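Local coordinates for protein hemoglobin subunit beta (Mustelus griseus, PDB 1GCV) that forms the beta chain of a heterotetrameric hemoglobin that binds oxygen reversibly at heme iron and carries it from the gills to peripheral tissues, at residues 18-21 / 22-25; 101-104 / 105-108; 26-29 / 30-33; 118-121 / 122-125. All blocks are in the same frame, centred on the assembly; numbering follows the deposited sequence.

Interaction 1: residues 18-21 / 22-25; sequences TDMK and TVVT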
loop_
_atom_site.group_PDB
_atom_site.type_symbol
_atom_site.label_atom_id
_atom_site.label_comp_id
_atom_site.label_asym_id
_atom_site.label_seq_id
_atom_site.Cartn_x
_atom_site.Cartn_y
_atom_site.Cartn_z
ATOM N N THR B 18 3.562 -6.123 31.085
ATOM C CA THR B 18 4.237 -4.950 30.533
ATOM C C THR B 18 3.308 -3.752 30.724
ATOM O O THR B 18 2.084 -3.897 30.713
ATOM C CB THR B 18 4.563 -5.128 29.007
ATOM O OG1 THR B 18 5.638 -6.063 28.850
ATOM C CG2 THR B 18 4.986 -3.802 28.372
ATOM N N ASP B 19 3.895 -2.577 30.925
ATOM C CA ASP B 19 3.121 -1.353 31.099
ATOM C C ASP B 19 2.723 -0.844 29.711
ATOM O O ASP B 19 3.348 0.074 29.167
ATOM C CB ASP B 19 3.968 -0.309 31.827
ATOM C CG ASP B 19 3.209 0.974 32.106
ATOM O OD1 ASP B 19 1.956 0.966 32.060
ATOM O OD2 ASP B 19 3.876 1.995 32.375
ATOM N N MET B 20 1.681 -1.450 29.147
ATOM C CA MET B 20 1.203 -1.097 27.818
ATOM C C MET B 20 0.689 0.331 27.729
ATOM O O MET B 20 0.661 0.913 26.641
ATOM C CB MET B 20 0.116 -2.079 27.371
ATOM C CG MET B 20 0.657 -3.458 26.986
ATOM S SD MET B 20 2.029 -3.420 25.791
ATOM C CE MET B 20 1.126 -3.270 24.255
ATOM N N LYS B 21 0.286 0.898 28.864
ATOM C CA LYS B 21 -0.204 2.273 28.882
ATOM C C LYS B 21 0.943 3.209 28.476
ATOM O O LYS B 21 0.765 4.113 27.659
ATOM C CB LYS B 21 -0.727 2.643 30.282
ATOM C CG LYS B 21 -1.866 3.674 30.293
ATOM C CD LYS B 21 -1.739 4.660 31.460
ATOM C CE LYS B 21 -3.068 5.346 31.763
ATOM N NZ LYS B 21 -2.907 6.766 32.191
ATOM N N THR B 22 2.123 2.977 29.039
ATOM C CA THR B 22 3.281 3.796 28.725
ATOM C C THR B 22 3.725 3.534 27.300
ATOM O O THR B 22 4.070 4.460 26.571
ATOM C CB THR B 22 4.451 3.498 29.677
ATOM O OG1 THR B 22 4.141 4.017 30.972
ATOM C CG2 THR B 22 5.733 4.151 29.183
ATOM N N VAL B 23 3.714 2.266 26.906
ATOM C CA VAL B 23 4.119 1.898 25.561
ATOM C C VAL B 23 3.225 2.604 24.549
ATOM O O VAL B 23 3.712 3.212 23.593
ATOM C CB VAL B 23 4.026 0.374 25.346
ATOM C CG1 VAL B 23 4.228 0.042 23.876
ATOM C CG2 VAL B 23 5.074 -0.332 26.189
ATOM N N VAL B 24 1.916 2.539 24.768
ATOM C CA VAL B 24 0.981 3.178 23.855
ATOM C C VAL B 24 1.076 4.704 23.902
ATOM O O VAL B 24 0.868 5.365 22.887
ATOM C CB VAL B 24 -0.473 2.716 24.131
ATOM C CG1 VAL B 24 -1.454 3.515 23.283
ATOM C CG2 VAL B 24 -0.610 1.224 23.801
ATOM N N THR B 25 1.408 5.264 25.064
ATOM C CA THR B 25 1.537 6.718 25.193
ATOM C C THR B 25 2.675 7.193 24.306
ATOM O O THR B 25 2.545 8.182 23.584
ATOM C CB THR B 25 1.863 7.151 26.643
ATOM O OG1 THR B 25 0.752 6.852 27.497
ATOM C CG2 THR B 25 2.147 8.647 26.700
#
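Asp19 holds CG anti to its own nitrogen (chi1 -177°), while Thr22 turns OG1 to the side of its backbone N (chi1 -71°), and together these torsions bring the carboxylate to the hydroxyl, the two side chains crossing at about a right angle. Thr22 OG1 donates to Asp19 OD2 at 2.5 Å, a very short distance whose exact value is doubtful. Asp19 sits at the N-cap of helix 20-34, at the centre of an inverse gamma turn. Its carbonyl starts the helical ladder: Val23 N reaches Asp19 O at 3.2 Å, in the carbonyl plane and nearly straight, and Thr22 N adds a weak bond to the same oxygen. One turn on, Thr25 puts its hydroxyl back toward the preceding turn, and Lys21 O is gripped twice, by Thr25 N at 2.9 Å and by Thr25 OG1 at 2.7 Å, from opposite faces of the carbonyl plane. On the apolar side Met20 SD lies 4.3 Å from Val23 CB, and Thr18 CG2 touches Val23 CG2 at 4.1 Å. Val23 also packs on helix 93-108, and Val24 on Ala54 and Val58 of helix 50-66. The carboxylate at the helix start would probably be favoured by the helix dipole, and the hydroxyls of Thr22 and Thr25 donate to oxygens of the N-cap and the first turn, which ties the beginning of the helix to itself.

Interaction 2: residues 101-104 / 105-108; sequences IVEL and AYLR
Leu104 O receives Arg108 N in the straightest bond of this turn (2.9 Å, N-H...O 165°), with a weak second bond from Leu107 N at 3.3 Å. Arg108 swings CG to the side of its own nitrogen (chi1 -44°), which lays that methylene 3.2 Å from Leu104 O. Farther out the chain bends, and its NE comes 4.4 Å from Leu104 CD2, a loose, oblique approach of the leucine methyl to the guanidinium. The three preceding bonds follow in register: Ala105 N to Ile101 O, Tyr106 N to Val102 O at 2.8 Å and Leu107 N to Glu103 O. Glu103 OE2 approaches Tyr106 CD2 at 4.5 Å, a loose contact; the carboxylate itself is held by helix 20-34, OE1 in a salt bridge with Arg30 NE, OE2 in a probable hydrogen bond with Gln26 NE2. The guanidinium of Arg108 is likewise placed by a salt bridge to Glu10. On another side of the helix Ile101, Val102, Ala105 and Tyr106 pack on Val107, His121, Thr111 and Thr114 of a neighbouring hemoglobin chain. This division, core and charge pairs within the subunit and a further side given to its partner, is that of the G helix of the globin fold.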
loop_
_atom_site.group_PDB
_atom_site.type_symbol
_atom_site.label_atom_id
_atom_site.label_comp_id
_atom_site.label_asym_id
_atom_site.label_seq_id
_atom_site.Cartn_x
_atom_site.Cartn_y
_atom_site.Cartn_z
ATOM N N ILE B 101 4.555 -1.268 17.608
ATOM C CA ILE B 101 5.526 -2.322 17.372
ATOM C C ILE B 101 6.944 -1.762 17.538
ATOM O O ILE B 101 7.827 -2.446 18.063
ATOM C CB ILE B 101 5.335 -2.955 15.970
ATOM C CG1 ILE B 101 4.294 -4.075 16.061
ATOM C CG2 ILE B 101 6.652 -3.526 15.445
ATOM C CD1 ILE B 101 3.618 -4.397 14.758
ATOM N N VAL B 102 7.165 -0.518 17.113
ATOM C CA VAL B 102 8.488 0.089 17.254
ATOM C C VAL B 102 8.819 0.275 18.738
ATOM O O VAL B 102 9.959 0.067 19.161
ATOM C CB VAL B 102 8.560 1.459 16.547
ATOM C CG1 VAL B 102 9.780 2.229 17.022
ATOM C CG2 VAL B 102 8.619 1.260 15.041
ATOM N N GLU B 103 7.818 0.674 19.523
ATOM C CA GLU B 103 8.000 0.868 20.966
ATOM C C GLU B 103 8.211 -0.478 21.661
ATOM O O GLU B 103 8.986 -0.566 22.607
ATOM C CB GLU B 103 6.788 1.576 21.592
ATOM C CG GLU B 103 6.630 3.050 21.221
ATOM C CD GLU B 103 7.830 3.882 21.595
ATOM O OE1 GLU B 103 8.037 4.938 20.968
ATOM O OE2 GLU B 103 8.566 3.480 22.517
ATOM N N LEU B 104 7.518 -1.523 21.212
ATOM C CA LEU B 104 7.701 -2.844 21.815
ATOM C C LEU B 104 9.117 -3.328 21.504
ATOM O O LEU B 104 9.769 -3.942 22.351
ATOM C CB LEU B 104 6.687 -3.845 21.262
ATOM C CG LEU B 104 5.315 -3.880 21.939
ATOM C CD1 LEU B 104 4.460 -4.912 21.246
ATOM C CD2 LEU B 104 5.453 -4.219 23.424
ATOM N N ALA B 105 9.581 -3.043 20.285
ATOM C CA ALA B 105 10.918 -3.427 19.839
ATOM C C ALA B 105 11.973 -2.681 20.645
ATOM O O ALA B 105 12.975 -3.255 21.073
ATOM C CB ALA B 105 11.087 -3.113 18.354
ATOM N N TYR B 106 11.734 -1.393 20.844
ATOM C CA TYR B 106 12.645 -0.558 21.599
ATOM C C TYR B 106 12.696 -0.964 23.071
ATOM O O TYR B 106 13.725 -0.825 23.732
ATOM C CB TYR B 106 12.215 0.897 21.496
ATOM C CG TYR B 106 13.217 1.833 22.103
ATOM C CD1 TYR B 106 14.490 1.968 21.553
ATOM C CD2 TYR B 106 12.900 2.581 23.231
ATOM C CE1 TYR B 106 15.418 2.824 22.106
ATOM C CE2 TYR B 106 13.820 3.440 23.795
ATOM C CZ TYR B 106 15.077 3.559 23.227
ATOM O OH TYR B 106 15.993 4.425 23.780
ATOM N N LEU B 107 11.576 -1.466 23.575
ATOM C CA LEU B 107 11.485 -1.886 24.965
ATOM C C LEU B 107 12.100 -3.263 25.210
ATOM O O LEU B 107 12.847 -3.443 26.169
ATOM C CB LEU B 107 10.019 -1.892 25.422
ATOM C CG LEU B 107 9.765 -2.332 26.866
ATOM C CD1 LEU B 107 10.173 -1.216 27.818
ATOM C CD2 LEU B 107 8.299 -2.685 27.046
ATOM N N ARG B 108 11.796 -4.228 24.346
ATOM C CA ARG B 108 12.317 -5.583 24.520
ATOM C C ARG B 108 13.673 -5.862 23.871
ATOM O O ARG B 108 14.275 -6.908 24.115
ATOM C CB ARG B 108 11.282 -6.593 24.029
ATOM C CG ARG B 108 9.882 -6.269 24.498
ATOM C CD ARG B 108 9.232 -7.464 25.148
ATOM N NE ARG B 108 7.868 -7.647 24.665
ATOM C CZ ARG B 108 7.408 -8.774 24.132
ATOM N NH1 ARG B 108 8.202 -9.832 24.010
ATOM N NH2 ARG B 108 6.152 -8.838 23.717
#

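Interaction 3: residues 26-29 / 30-33; sequences QALD and RMFK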
loop_
_atom_site.group_PDB
_atom_site.type_symbol
_atom_site.label_atom_id
_atom_site.label_comp_id
_atom_site.label_asym_id
_atom_site.label_seq_id
_atom_site.Cartn_x
_atom_site.Cartn_y
_atom_site.Cartn_z
ATOM N N GLN B 26 3.791 6.478 24.370
ATOM C CA GLN B 26 4.959 6.818 23.575
ATOM C C GLN B 26 4.731 6.529 22.093
ATOM O O GLN B 26 5.306 7.190 21.227
ATOM C CB GLN B 26 6.173 6.050 24.093
ATOM C CG GLN B 26 6.767 6.677 25.353
ATOM C CD GLN B 26 7.553 5.693 26.193
ATOM O OE1 GLN B 26 7.557 5.772 27.419
ATOM N NE2 GLN B 26 8.224 4.757 25.536
ATOM N N ALA B 27 3.876 5.552 21.804
ATOM C CA ALA B 27 3.577 5.187 20.425
ATOM C C ALA B 27 2.751 6.279 19.769
ATOM O O ALA B 27 2.924 6.565 18.584
ATOM C CB ALA B 27 2.826 3.858 20.379
ATOM N N LEU B 28 1.854 6.885 20.544
ATOM C CA LEU B 28 1.010 7.959 20.034
ATOM C C LEU B 28 1.876 9.173 19.720
ATOM O O LEU B 28 1.756 9.774 18.654
ATOM C CB LEU B 28 -0.061 8.328 21.065
ATOM C CG LEU B 28 -1.346 7.504 20.968
ATOM C CD1 LEU B 28 -2.139 7.658 22.243
ATOM C CD2 LEU B 28 -2.169 7.951 19.771
ATOM N N ASP B 29 2.752 9.528 20.653
ATOM C CA ASP B 29 3.647 10.664 20.472
ATOM C C ASP B 29 4.581 10.426 19.277
ATOM O O ASP B 29 4.886 11.349 18.516
ATOM C CB ASP B 29 4.471 10.896 21.745
ATOM C CG ASP B 29 3.663 11.562 22.857
ATOM O OD1 ASP B 29 2.669 12.269 22.564
ATOM O OD2 ASP B 29 4.028 11.378 24.037
ATOM N N ARG B 30 5.040 9.187 19.122
ATOM C CA ARG B 30 5.915 8.834 18.012
ATOM C C ARG B 30 5.137 9.052 16.722
ATOM O O ARG B 30 5.646 9.632 15.767
ATOM C CB ARG B 30 6.336 7.365 18.117
ATOM C CG ARG B 30 7.282 6.908 17.023
ATOM C CD ARG B 30 7.803 5.506 17.300
ATOM N NE ARG B 30 8.591 5.451 18.527
ATOM C CZ ARG B 30 9.897 5.689 18.589
ATOM N NH1 ARG B 30 10.571 5.998 17.491
ATOM N NH2 ARG B 30 10.527 5.624 19.752
ATOM N N MET B 31 3.888 8.595 16.714
ATOM C CA MET B 31 3.021 8.716 15.550
ATOM C C MET B 31 2.786 10.163 15.119
ATOM O O MET B 31 2.796 10.463 13.924
ATOM C CB MET B 31 1.673 8.041 15.822
ATOM C CG MET B 31 0.739 8.037 14.624
ATOM S SD MET B 31 -0.894 7.390 15.006
ATOM C CE MET B 31 -1.543 8.701 16.011
ATOM N N PHE B 32 2.572 11.052 16.087
ATOM C CA PHE B 32 2.335 12.466 15.800
ATOM C C PHE B 32 3.553 13.140 15.188
ATOM O O PHE B 32 3.426 14.142 14.492
ATOM C CB PHE B 32 1.936 13.218 17.079
ATOM C CG PHE B 32 0.613 12.784 17.655
ATOM C CD1 PHE B 32 -0.429 12.380 16.825
ATOM C CD2 PHE B 32 0.416 12.762 19.033
ATOM C CE1 PHE B 32 -1.644 11.959 17.353
ATOM C CE2 PHE B 32 -0.796 12.341 19.572
ATOM C CZ PHE B 32 -1.827 11.938 18.729
ATOM N N LYS B 33 4.734 12.592 15.448
ATOM C CA LYS B 33 5.964 13.155 14.913
ATOM C C LYS B 33 6.372 12.567 13.552
ATOM O O LYS B 33 6.759 13.304 12.648
ATOM C CB LYS B 33 7.099 12.962 15.921
ATOM C CG LYS B 33 8.442 13.500 15.456
ATOM C CD LYS B 33 8.445 15.020 15.356
ATOM C CE LYS B 33 8.008 15.670 16.665
ATOM N NZ LYS B 33 9.161 16.199 17.457
#
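The Phe32 ring carries Leu28 O over one face, 3.3 Å above its plane and offset toward the rim. The ring is set there by chi1 (-66°), which brings CG round beside the backbone nitrogen; Phe32 N donates to the same Leu28 O at 3.0 Å. At the far end of the ring, CZ lies 4.1 Å from Leu28 CD2. The same methyl, Leu28 CD2, meets Met31 CE at 3.9 Å, and both neighbours run alongside the leucine, pointing the same way, so it is shared by a thioether methyl and an aromatic rim. The ring of Phe42 also meets Phe32, with the planes at about 65°. With an alanine here in place of Phe32, Leu28 CD2 would probably face a gap and Phe42 would lose its aromatic neighbour. On the polar flank Asp29 OD1 is hydrogen-bonded to Ser50 OG, and Lys33 NZ forms a salt bridge with Asp119 of a neighbouring hemoglobin chain. Leu28 packs on the distal His53 and Ala54 of helix 50-66, while the Met31 side chain comes about 4 Å from the heme at nearest atoms. This is the B helix of the globin fold, which lends apolar side chains to the distal heme pocket.

Interaction 4: residues 118-121 / 122-125; sequences GIWD and KFFE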
loop_
_atom_site.group_PDB
_atom_site.type_symbol
_atom_site.label_atom_id
_atom_site.label_comp_id
_atom_site.label_asym_id
_atom_site.label_seq_id
_atom_site.Cartn_x
_atom_site.Cartn_y
_atom_site.Cartn_z
ATOM N N GLY B 118 6.364 -11.054 14.330
ATOM C CA GLY B 118 5.345 -11.660 13.491
ATOM C C GLY B 118 4.033 -11.886 14.228
ATOM O O GLY B 118 2.966 -11.724 13.649
ATOM N N ILE B 119 4.107 -12.257 15.507
ATOM C CA ILE B 119 2.907 -12.492 16.302
ATOM C C ILE B 119 2.144 -11.182 16.524
ATOM O O ILE B 119 0.921 -11.132 16.398
ATOM C CB ILE B 119 3.262 -13.110 17.673
ATOM C CG1 ILE B 119 3.907 -14.483 17.470
ATOM C CG2 ILE B 119 2.008 -13.241 18.533
ATOM C CD1 ILE B 119 4.452 -15.102 18.745
ATOM N N TRP B 120 2.875 -10.123 16.851
ATOM C CA TRP B 120 2.275 -8.816 17.079
ATOM C C TRP B 120 1.722 -8.223 15.790
ATOM O O TRP B 120 0.667 -7.595 15.784
ATOM C CB TRP B 120 3.312 -7.885 17.691
ATOM C CG TRP B 120 3.496 -8.190 19.125
ATOM C CD1 TRP B 120 4.485 -8.948 19.689
ATOM C CD2 TRP B 120 2.625 -7.808 20.189
ATOM N NE1 TRP B 120 4.278 -9.063 21.041
ATOM C CE2 TRP B 120 3.142 -8.372 21.375
ATOM C CE3 TRP B 120 1.451 -7.043 20.256
ATOM C CZ2 TRP B 120 2.527 -8.194 22.618
ATOM C CZ3 TRP B 120 0.840 -6.867 21.491
ATOM C CH2 TRP B 120 1.380 -7.441 22.656
ATOM N N ASP B 121 2.442 -8.426 14.695
ATOM C CA ASP B 121 2.003 -7.928 13.397
ATOM C C ASP B 121 0.659 -8.571 13.081
ATOM O O ASP B 121 -0.273 -7.915 12.622
ATOM C CB ASP B 121 3.026 -8.316 12.326
ATOM C CG ASP B 121 2.687 -7.753 10.964
ATOM O OD1 ASP B 121 2.161 -8.504 10.124
ATOM O OD2 ASP B 121 2.952 -6.558 10.730
ATOM N N LYS B 122 0.579 -9.870 13.343
ATOM C CA LYS B 122 -0.628 -10.644 13.103
ATOM C C LYS B 122 -1.758 -10.135 13.975
ATOM O O LYS B 122 -2.882 -9.958 13.513
ATOM C CB LYS B 122 -0.362 -12.115 13.409
ATOM C CG LYS B 122 -1.528 -13.024 13.124
ATOM C CD LYS B 122 -1.254 -14.415 13.660
ATOM C CE LYS B 122 -2.025 -15.460 12.882
ATOM N NZ LYS B 122 -2.377 -16.620 13.739
ATOM N N PHE B 123 -1.456 -9.891 15.245
ATOM C CA PHE B 123 -2.465 -9.395 16.163
ATOM C C PHE B 123 -2.990 -8.028 15.741
ATOM O O PHE B 123 -4.199 -7.806 15.741
ATOM C CB PHE B 123 -1.911 -9.306 17.585
ATOM C CG PHE B 123 -2.920 -8.836 18.598
ATOM C CD1 PHE B 123 -4.064 -9.588 18.860
ATOM C CD2 PHE B 123 -2.738 -7.635 19.278
ATOM C CE1 PHE B 123 -5.012 -9.151 19.782
ATOM C CE2 PHE B 123 -3.682 -7.190 20.205
ATOM C CZ PHE B 123 -4.822 -7.952 20.456
ATOM N N PHE B 124 -2.094 -7.111 15.381
ATOM C CA PHE B 124 -2.524 -5.774 14.981
ATOM C C PHE B 124 -3.260 -5.761 13.659
ATOM O O PHE B 124 -4.070 -4.877 13.392
ATOM C CB PHE B 124 -1.329 -4.827 14.956
ATOM C CG PHE B 124 -0.895 -4.420 16.320
ATOM C CD1 PHE B 124 0.437 -4.477 16.690
ATOM C CD2 PHE B 124 -1.842 -4.045 17.268
ATOM C CE1 PHE B 124 0.826 -4.174 17.990
ATOM C CE2 PHE B 124 -1.463 -3.741 18.565
ATOM C CZ PHE B 124 -0.123 -3.807 18.926
ATOM N N GLU B 125 -2.979 -6.757 12.833
ATOM C CA GLU B 125 -3.645 -6.886 11.550
ATOM C C GLU B 125 -5.109 -7.260 11.824
ATOM O O GLU B 125 -6.017 -6.758 11.163
ATOM C CB GLU B 125 -2.962 -7.978 10.740
ATOM C CG GLU B 125 -2.869 -7.717 9.265
ATOM C CD GLU B 125 -2.660 -9.007 8.495
ATOM O OE1 GLU B 125 -1.644 -9.690 8.757
ATOM O OE2 GLU B 125 -3.515 -9.342 7.643
HETATM O O HOH W 1 1.135 -10.811 9.981
#
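Phe124 N reaches back to Trp120 O at 2.8 Å with an N-H...O angle of 167°, one of four successive i to i+4 bonds in a regular helix. Trp120 O also lies 3.3 Å from Phe124 CD1. Phe124 has CG beside its own nitrogen (chi1 -75°), which lays the ring back against Trp120: CE1 meets Trp120 CE3 at 3.7 Å, with the six-membered ring of Trp120 and the Phe124 ring inclined at 36°, so the pair is an oblique aromatic contact. Phe123 CD2 adds a looser touch on Trp120 CZ3 at 4.3 Å. A serine in place of Phe124 would probably strip the Trp120 benzo ring of its closer aromatic neighbour, keeping the looser Phe123, and open a gap at CE3. On the polar side Asp121 OD1 and Glu125 OE1 stand 4.2 Å apart, like charges that are likely to repel; a water donates to both, at a very short, doubtful 2.5 Å to Asp121 OD1 and 3.2 Å to Glu125 OE1, and probably screens them. Trp120 NE1 is hydrogen-bonded to Glu10 OE1, and Lys122 NZ bonds His2 O and pairs with Glu7. Helix 114-132 thus packs Trp120 and Phe124 on helix 93-108, and Ile119 and Phe123 on Ile11 of helix 5-17.

In the fold
Interactions 1 and 3 are successive parts of helix 20-34, whereas interactions 2 and 4 lie on helices 93-108 and 114-132, which follow each other in the chain. Interaction 2 is the most buried and touches the other three: Leu107 CD2 meets Thr18 CG2 of interaction 1 at 3.7 Å, and Ile101 CD1 meets Phe124 CD1 of interaction 4 at the same distance. Its link to interaction 3 is mainly polar, a buried salt bridge with some packing beside it. The others are only partly buried. Hydroxyls and a carboxylate mark interaction 1 at a helix start, apolar groups beside the heme mark interaction 3, and aromatic rings with a water-bridged acidic pair mark interaction 4, about 19 Å from interaction 3 between centres.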